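PDB 6RW0: protein angel homolog 2 from Homo sapiens, which removes 2',3'-cyclic phosphates as a phosphatase of the CCR4 deadenylase family and probably binds the 3'-untranslated regions of mRNAs. Local coordinates for residues F52-Y57 / A98-L103; L122-E127 / C142-K147. One frame throughout, in Å; residues are numbered along the deposited sequence.

Interaction 1 (F52-Y57 / A98-L103); sequences FSVMSY and ADVLCL
Ala98 sets its CB against the CB of Met55, 3.9 Å away. At Asp99 the backbone N donates to Ser53 OG over 3.0 Å, while OD2 accepts Ser53 N at 3.0 Å, on its anti side and 25° out of the carboxylate plane. With chi1 at 57°, Ser53 holds OG between its own backbone N and carbonyl carbon, within reach of the Asp99 amide. An alanine in place of Asp99 is likely to leave the Ser53 amide without its carboxylate acceptor and the start of the pairing less firmly fixed. Val100 opens the regular ladder: its N donates to Ser53 O, its O accepts Met55 N, and its CB lies 4.1 Å from CG2 of Val54, the two valines side by side. This parallel pair, joined by a beta-alpha-beta crossover through helix 82-96, lies inside one of the two sheets packed face to face in the DNase I-like fold. Leu101 brings CD2 to 4.0 Å from Met55 CB. Cys102 N donates to Met55 O and its O accepts Tyr57 N, its side chain meeting Cys234 on strand 231-236 of the opposing sheet. Leu103 CD2 packs 3.9 Å from Tyr57 CB, while the Tyr57 hydroxyl hydrogen-bonds to Glu92.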
ATOM      1  N   PHE A  52       8.942 -12.838 -10.710  1.00 19.49           N
ATOM      2  CA  PHE A  52       7.589 -12.268 -10.834  1.00 18.83           C
ATOM      3  C   PHE A  52       7.672 -10.784 -10.535  1.00 18.19           C
ATOM      4  O   PHE A  52       8.499 -10.364  -9.778  1.00 20.03           O
ATOM      5  CB  PHE A  52       6.592 -12.976  -9.915  1.00 20.71           C
ATOM      6  CG  PHE A  52       6.848 -12.783  -8.448  1.00 19.54           C
ATOM      7  CD1 PHE A  52       7.843 -13.477  -7.796  1.00 19.89           C
ATOM      8  CD2 PHE A  52       6.097 -11.881  -7.727  1.00 18.60           C
ATOM      9  CE1 PHE A  52       8.071 -13.287  -6.449  1.00 20.41           C
ATOM     10  CE2 PHE A  52       6.329 -11.694  -6.380  1.00 20.64           C
ATOM     11  CZ  PHE A  52       7.311 -12.397  -5.743  1.00 21.38           C
ATOM     12  N   SER A  53       6.773 -10.052 -11.152  1.00 18.77           N
ATOM     13  CA  SER A  53       6.669  -8.615 -10.973  1.00 16.42           C
ATOM     14  C   SER A  53       5.392  -8.240 -10.233  1.00 16.17           C
ATOM     15  O   SER A  53       4.381  -8.952 -10.291  1.00 17.16           O
ATOM     16  CB  SER A  53       6.710  -7.896 -12.324  1.00 18.06           C
ATOM     17  OG  SER A  53       5.673  -8.365 -13.174  1.00 19.19           O
ATOM     18  N   VAL A  54       5.464  -7.110  -9.528  1.00 17.58           N
ATOM     19  CA  VAL A  54       4.388  -6.599  -8.688  1.00 16.30           C
ATOM     20  C   VAL A  54       4.222  -5.113  -8.955  1.00 17.04           C
ATOM     21  O   VAL A  54       5.199  -4.354  -8.892  1.00 17.94           O
ATOM     22  CB  VAL A  54       4.675  -6.802  -7.186  1.00 17.29           C
ATOM     23  CG1 VAL A  54       3.519  -6.233  -6.337  1.00 18.28           C
ATOM     24  CG2 VAL A  54       4.913  -8.248  -6.854  1.00 18.15           C
ATOM     25  N   MET A  55       2.989  -4.717  -9.190  1.00 16.48           N
ATOM     26  CA  MET A  55       2.621  -3.306  -9.379  1.00 15.67           C
ATOM     27  C   MET A  55       1.708  -2.881  -8.224  1.00 18.47           C
ATOM     28  O   MET A  55       0.788  -3.625  -7.945  1.00 19.95           O
ATOM     29  CB  MET A  55       1.868  -3.113 -10.688  1.00 18.68           C
ATOM     30  CG  MET A  55       1.344  -1.711 -10.833  1.00 20.36           C
ATOM     31  SD  MET A  55       0.410  -1.485 -12.351  1.00 26.20           S
ATOM     32  CE  MET A  55       1.750  -1.175 -13.482  1.00 35.36           C
ATOM     33  N   SER A  56       1.984  -1.759  -7.564  1.00 16.18           N
ATOM     34  CA  SER A  56       1.120  -1.176  -6.511  1.00 15.28           C
ATOM     35  C   SER A  56       0.617   0.152  -7.071  1.00 13.98           C
ATOM     36  O   SER A  56       1.445   0.946  -7.442  1.00 15.87           O
ATOM     37  CB  SER A  56       1.839  -0.999  -5.213  1.00 17.86           C
ATOM     38  OG  SER A  56       0.940  -0.556  -4.223  1.00 19.14           O
ATOM     39  N   TYR A  57      -0.685   0.363  -7.157  1.00 14.37           N
ATOM     40  CA  TYR A  57      -1.208   1.583  -7.794  1.00 14.85           C
ATOM     41  C   TYR A  57      -2.494   2.047  -7.106  1.00 13.47           C
ATOM     42  O   TYR A  57      -3.454   1.313  -7.150  1.00 13.73           O
ATOM     43  CB  TYR A  57      -1.480   1.273  -9.269  1.00 14.38           C
ATOM     44  CG  TYR A  57      -1.644   2.446 -10.203  1.00 14.86           C
ATOM     45  CD1 TYR A  57      -1.424   3.742  -9.788  1.00 14.43           C
ATOM     46  CD2 TYR A  57      -1.963   2.227 -11.520  1.00 15.23           C
ATOM     47  CE1 TYR A  57      -1.551   4.802 -10.667  1.00 15.78           C
ATOM     48  CE2 TYR A  57      -2.089   3.271 -12.412  1.00 15.15           C
ATOM     49  CZ  TYR A  57      -1.894   4.563 -11.980  1.00 15.30           C
ATOM     50  OH  TYR A  57      -2.016   5.603 -12.846  1.00 17.37           O
ATOM     51  N   ALA A  98       2.288  -6.551 -15.412  1.00 17.33           N
ATOM     52  CA  ALA A  98       2.810  -7.090 -14.163  1.00 16.93           C
ATOM     53  C   ALA A  98       2.114  -8.398 -13.789  1.00 16.38           C
ATOM     54  O   ALA A  98       0.931  -8.600 -14.061  1.00 18.11           O
ATOM     55  CB  ALA A  98       2.614  -6.095 -13.025  1.00 18.44           C
ATOM     56  N   ASP A  99       2.851  -9.274 -13.104  1.00 16.19           N
ATOM     57  CA  ASP A  99       2.278 -10.559 -12.708  1.00 15.97           C
ATOM     58  C   ASP A  99       1.271 -10.425 -11.573  1.00 16.35           C
ATOM     59  O   ASP A  99       0.333 -11.233 -11.480  1.00 17.08           O
ATOM     60  CB  ASP A  99       3.389 -11.510 -12.279  1.00 17.64           C
ATOM     61  CG  ASP A  99       4.328 -11.839 -13.402  1.00 19.23           C
ATOM     62  OD1 ASP A  99       3.847 -12.114 -14.520  1.00 21.81           O
ATOM     63  OD2 ASP A  99       5.551 -11.816 -13.179  1.00 21.45           O
ATOM     64  N   VAL A 100       1.465  -9.451 -10.688  1.00 16.60           N
ATOM     65  CA  VAL A 100       0.605  -9.214  -9.534  1.00 15.35           C
ATOM     66  C   VAL A 100       0.272  -7.734  -9.520  1.00 15.23           C
ATOM     67  O   VAL A 100       1.171  -6.898  -9.679  1.00 16.56           O
ATOM     68  CB  VAL A 100       1.309  -9.588  -8.214  1.00 16.60           C
ATOM     69  CG1 VAL A 100       0.409  -9.299  -7.017  1.00 17.67           C
ATOM     70  CG2 VAL A 100       1.719 -11.046  -8.205  1.00 18.45           C
ATOM     71  N   LEU A 101      -1.011  -7.411  -9.332  1.00 15.08           N
ATOM     72  CA  LEU A 101      -1.462  -6.036  -9.182  1.00 15.98           C
ATOM     73  C   LEU A 101      -2.062  -5.846  -7.801  1.00 14.44           C
ATOM     74  O   LEU A 101      -2.942  -6.609  -7.385  1.00 17.51           O
ATOM     75  CB  LEU A 101      -2.556  -5.663 -10.179  1.00 18.19           C
ATOM     76  CG  LEU A 101      -2.296  -6.006 -11.627  1.00 18.40           C
ATOM     77  CD1 LEU A 101      -3.583  -5.668 -12.393  1.00 19.90           C
ATOM     78  CD2 LEU A 101      -1.109  -5.275 -12.173  1.00 20.88           C
ATOM     79  N   CYS A 102      -1.592  -4.830  -7.096  1.00 15.12           N
ATOM     80  CA  CYS A 102      -2.154  -4.414  -5.820  1.00 14.95           C
ATOM     81  C   CYS A 102      -2.701  -3.019  -6.058  1.00 14.20           C
ATOM     82  O   CYS A 102      -1.928  -2.068  -6.206  1.00 16.01           O
ATOM     83  CB  CYS A 102      -1.097  -4.409  -4.727  1.00 16.88           C
ATOM     84  SG  CYS A 102      -0.693  -6.109  -4.210  1.00 18.92           S
ATOM     85  N   LEU A 103      -4.022  -2.902  -6.128  1.00 13.43           N
ATOM     86  CA  LEU A 103      -4.670  -1.643  -6.450  1.00 13.53           C
ATOM     87  C   LEU A 103      -5.395  -1.094  -5.232  1.00 14.66           C
ATOM     88  O   LEU A 103      -5.948  -1.844  -4.424  1.00 14.79           O
ATOM     89  CB  LEU A 103      -5.661  -1.836  -7.603  1.00 15.27           C
ATOM     90  CG  LEU A 103      -5.122  -2.519  -8.871  1.00 15.32           C
ATOM     91  CD1 LEU A 103      -6.229  -2.722  -9.893  1.00 18.83           C
ATOM     92  CD2 LEU A 103      -3.976  -1.713  -9.455  1.00 16.62           C
TER

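Interaction 2 (L122-E127 / C142-K147); sequences LGYHCE and CFKHSK
Lys144 lays the end of its aliphatic chain over one face of the Tyr124 ring, with CE 3.5 Å from CZ and displaced toward the rim. Bends at chi2 (-62°) and chi4 (69°) fold the chain across the ring; the ammonium lies farther off, at most a weak cation-pi partner. On one face of the hairpin His125 and Phe143 lie side by side, the CB of His125 standing over the phenyl face, 4.0 Å from its centroid. The two rings meet obliquely, their planes at 48°, and Phe143 CE1 comes to the edge of the imidazole, 3.6 Å from His125 CD2. On the opposite face Cys126 and Cys142 form a non-hydrogen-bonded pair whose SG atoms are 3.5 Å apart, in contact but not joined as a disulfide.

The backbone fixes these neighbours: His125 and Phe143 exchange two N-H...O bonds, the shorter 2.8 Å from His125 N to Phe143 O. Gly123 O takes His145 N at 3.1 Å and a water that also accepts Ser146 N, while the imidazole of His145 lies with one face over that same oxygen. Gly123 closes a Schellman motif with positive phi, turning the chain from helix into strand.

In the second shell, His125 NE2 donates to Glu127 OE2 over 2.9 Å, nearly in the ring plane, which steadies the imidazole. Lys144 NZ forms a salt bridge with Asp97, and Tyr124 OH hydrogen-bonds to Ala98 O. This beta hairpin forms one edge of its sheet: helix 108-121 covers the two cysteines, strand 100-107 flanks strand 137-144, and Phe143 reaches strand 171-179.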
ATOM      1  N   LEU A 122      -7.262  -9.648 -19.613  1.00 21.80           N
ATOM      2  CA  LEU A 122      -5.810  -9.635 -19.717  1.00 20.19           C
ATOM      3  C   LEU A 122      -5.156 -10.840 -19.046  1.00 21.11           C
ATOM      4  O   LEU A 122      -3.923 -10.949 -19.065  1.00 23.40           O
ATOM      5  CB  LEU A 122      -5.244  -8.352 -19.095  1.00 21.87           C
ATOM      6  CG  LEU A 122      -5.610  -7.016 -19.741  1.00 25.68           C
ATOM      7  CD1 LEU A 122      -5.045  -5.839 -18.962  1.00 27.72           C
ATOM      8  CD2 LEU A 122      -5.125  -6.999 -21.196  1.00 27.24           C
ATOM      9  N   GLY A 123      -5.913 -11.757 -18.453  1.00 21.11           N
ATOM     10  CA  GLY A 123      -5.359 -12.974 -17.854  1.00 21.81           C
ATOM     11  C   GLY A 123      -5.223 -12.891 -16.350  1.00 19.30           C
ATOM     12  O   GLY A 123      -4.566 -13.729 -15.813  1.00 19.17           O
ATOM     13  N   TYR A 124      -5.845 -11.916 -15.706  1.00 18.29           N
ATOM     14  CA  TYR A 124      -5.740 -11.788 -14.243  1.00 17.33           C
ATOM     15  C   TYR A 124      -6.934 -12.420 -13.542  1.00 17.36           C
ATOM     16  O   TYR A 124      -8.018 -12.315 -14.036  1.00 20.38           O
ATOM     17  CB  TYR A 124      -5.757 -10.328 -13.800  1.00 17.59           C
ATOM     18  CG  TYR A 124      -4.520  -9.556 -14.154  1.00 17.28           C
ATOM     19  CD1 TYR A 124      -3.376  -9.662 -13.402  1.00 15.92           C
ATOM     20  CD2 TYR A 124      -4.497  -8.746 -15.265  1.00 18.63           C
ATOM     21  CE1 TYR A 124      -2.232  -8.978 -13.740  1.00 15.99           C
ATOM     22  CE2 TYR A 124      -3.360  -8.052 -15.621  1.00 17.93           C
ATOM     23  CZ  TYR A 124      -2.228  -8.161 -14.849  1.00 17.34           C
ATOM     24  OH  TYR A 124      -1.104  -7.493 -15.185  1.00 19.22           O
ATOM     25  N   HIS A 125      -6.690 -13.074 -12.425  1.00 16.13           N
ATOM     26  CA  HIS A 125      -7.743 -13.448 -11.471  1.00 16.33           C
ATOM     27  C   HIS A 125      -7.788 -12.284 -10.474  1.00 16.40           C
ATOM     28  O   HIS A 125      -6.761 -11.964  -9.977  1.00 17.94           O
ATOM     29  CB  HIS A 125      -7.402 -14.733 -10.762  1.00 17.98           C
ATOM     30  CG  HIS A 125      -8.433 -15.014  -9.750  1.00 19.09           C
ATOM     31  ND1 HIS A 125      -9.664 -15.419 -10.104  1.00 24.09           N
ATOM     32  CD2 HIS A 125      -8.482 -14.793  -8.438  1.00 19.58           C
ATOM     33  CE1 HIS A 125     -10.408 -15.513  -9.053  1.00 26.35           C
ATOM     34  NE2 HIS A 125      -9.694 -15.184  -8.054  1.00 22.14           N
ATOM     35  N   CYS A 126      -8.947 -11.734 -10.164  1.00 15.22           N
ATOM     36  CA  CYS A 126      -9.081 -10.545  -9.329  1.00 15.71           C
ATOM     37  C   CYS A 126      -9.846 -10.845  -8.048  1.00 17.15           C
ATOM     38  O   CYS A 126     -10.897 -11.490  -8.080  1.00 16.37           O
ATOM     39  CB  CYS A 126      -9.853  -9.459 -10.084  1.00 17.50           C
ATOM     40  SG  CYS A 126      -9.068  -8.939 -11.623  1.00 18.80           S
ATOM     41  N   GLU A 127      -9.332 -10.331  -6.926  1.00 14.49           N
ATOM     42  CA  GLU A 127     -10.011 -10.411  -5.633  1.00 13.68           C
ATOM     43  C   GLU A 127     -10.128  -9.021  -5.028  1.00 14.01           C
ATOM     44  O   GLU A 127      -9.145  -8.272  -4.986  1.00 14.78           O
ATOM     45  CB  GLU A 127      -9.258 -11.336  -4.668  1.00 14.82           C
ATOM     46  CG  GLU A 127      -9.279 -12.810  -5.058  1.00 15.88           C
ATOM     47  CD  GLU A 127     -10.640 -13.478  -4.884  1.00 17.80           C
ATOM     48  OE1 GLU A 127     -11.539 -12.904  -4.217  1.00 19.80           O
ATOM     49  OE2 GLU A 127     -10.804 -14.597  -5.420  1.00 16.99           O
ATOM     50  N   CYS A 142      -4.802  -8.728  -7.744  1.00 13.61           N
ATOM     51  CA  CYS A 142      -5.030  -9.469  -8.970  1.00 14.75           C
ATOM     52  C   CYS A 142      -3.729 -10.153  -9.349  1.00 15.45           C
ATOM     53  O   CYS A 142      -2.644  -9.638  -9.074  1.00 17.94           O
ATOM     54  CB  CYS A 142      -5.447  -8.513 -10.091  1.00 16.75           C
ATOM     55  SG  CYS A 142      -6.739  -7.316  -9.629  1.00 19.22           S
ATOM     56  N   PHE A 143      -3.801 -11.314  -9.965  1.00 14.94           N
ATOM     57  CA  PHE A 143      -2.565 -12.040 -10.325  1.00 15.20           C
ATOM     58  C   PHE A 143      -2.801 -12.826 -11.614  1.00 17.52           C
ATOM     59  O   PHE A 143      -3.906 -13.192 -11.884  1.00 16.16           O
ATOM     60  CB  PHE A 143      -2.118 -12.931  -9.165  1.00 15.97           C
ATOM     61  CG  PHE A 143      -3.092 -14.029  -8.866  1.00 16.98           C
ATOM     62  CD1 PHE A 143      -4.055 -13.890  -7.892  1.00 16.44           C
ATOM     63  CD2 PHE A 143      -3.081 -15.169  -9.633  1.00 18.53           C
ATOM     64  CE1 PHE A 143      -4.953 -14.909  -7.663  1.00 19.16           C
ATOM     65  CE2 PHE A 143      -3.980 -16.181  -9.404  1.00 19.05           C
ATOM     66  CZ  PHE A 143      -4.902 -16.049  -8.416  1.00 18.50           C
ATOM     67  N   LYS A 144      -1.760 -12.981 -12.415  1.00 16.31           N
ATOM     68  CA  LYS A 144      -1.894 -13.724 -13.685  1.00 16.50           C
ATOM     69  C   LYS A 144      -2.166 -15.180 -13.329  1.00 18.21           C
ATOM     70  O   LYS A 144      -1.368 -15.749 -12.637  1.00 18.06           O
ATOM     71  CB  LYS A 144      -0.615 -13.595 -14.511  1.00 17.21           C
ATOM     72  CG  LYS A 144      -0.389 -12.216 -15.099  1.00 19.07           C
ATOM     73  CD  LYS A 144      -1.453 -11.798 -16.059  1.00 18.40           C
ATOM     74  CE  LYS A 144      -1.025 -10.655 -16.950  1.00 21.13           C
ATOM     75  NZ  LYS A 144       0.014 -11.092 -17.901  1.00 24.29           N
ATOM     76  N   HIS A 145      -3.201 -15.801 -13.882  1.00 18.01           N
ATOM     77  CA  HIS A 145      -3.480 -17.224 -13.553  1.00 22.70           C
ATOM     78  C   HIS A 145      -2.432 -18.148 -14.185  1.00 23.73           C
ATOM     79  O   HIS A 145      -2.295 -19.220 -13.692  1.00 23.97           O
ATOM     80  CB  HIS A 145      -4.949 -17.597 -13.741  1.00 34.27           C
ATOM     81  CG  HIS A 145      -5.574 -17.071 -14.959  1.00 39.39           C
ATOM     82  ND1 HIS A 145      -5.198 -17.502 -16.195  1.00 46.84           N
ATOM     83  CD2 HIS A 145      -6.576 -16.196 -15.131  1.00 42.24           C
ATOM     84  CE1 HIS A 145      -5.926 -16.889 -17.096  1.00 49.07           C
ATOM     85  NE2 HIS A 145      -6.768 -16.080 -16.465  1.00 47.46           N
ATOM     86  N   SER A 146      -1.713 -17.719 -15.216  1.00 22.72           N
ATOM     87  CA  SER A 146      -0.576 -18.451 -15.808  1.00 24.81           C
ATOM     88  C   SER A 146       0.596 -18.535 -14.821  1.00 23.24           C
ATOM     89  O   SER A 146       1.401 -19.411 -14.995  1.00 25.66           O
ATOM     90  CB  SER A 146      -0.151 -17.825 -17.106  1.00 27.60           C
ATOM     91  OG  SER A 146       0.518 -16.600 -16.909  1.00 29.47           O
ATOM     92  N   LYS A 147       0.743 -17.596 -13.887  1.00 19.86           N
ATOM     93  CA  LYS A 147       1.894 -17.549 -12.959  1.00 20.41           C
ATOM     94  C   LYS A 147       1.591 -18.120 -11.573  1.00 20.09           C
ATOM     95  O   LYS A 147       2.517 -18.545 -10.945  1.00 20.12           O
ATOM     96  CB  LYS A 147       2.357 -16.102 -12.786  1.00 23.53           C
ATOM     97  CG  LYS A 147       3.043 -15.492 -13.992  1.00 29.00           C
ATOM     98  CD  LYS A 147       4.424 -16.036 -14.254  1.00 29.93           C
ATOM     99  CE  LYS A 147       5.486 -15.562 -13.291  1.00 29.23           C
ATOM    100  NZ  LYS A 147       6.842 -15.962 -13.740  1.00 29.13           N
TER
HETATM  101  O   HOH W   1      -2.683 -15.439 -17.069  1.00 21.21           O
HETATM  102  O   HOH W   2      -8.841 -14.166 -16.652  1.00 39.84           O

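From the N terminus, strand 49-58 leads through helices 62-67 and 82-96 to strand 100-107, and interaction 1 closes this long connection as a parallel pair. The chain then runs through helix 108-121 into the hairpin of strands 124-130 and 137-144, whose much shorter loop interaction 2 closes. The two loops follow in series, neither enclosing nor crossing the other. They meet in one sheet, where strand 100-107 lies between strands 49-58 and 137-144: Leu101 N probably hydrogen-bonds to Cys142 O, and Leu101 CG packs on the Tyr124 ring, 3.6 Å from CE1. Together they carry the sheet from its interior out to the hairpin edge.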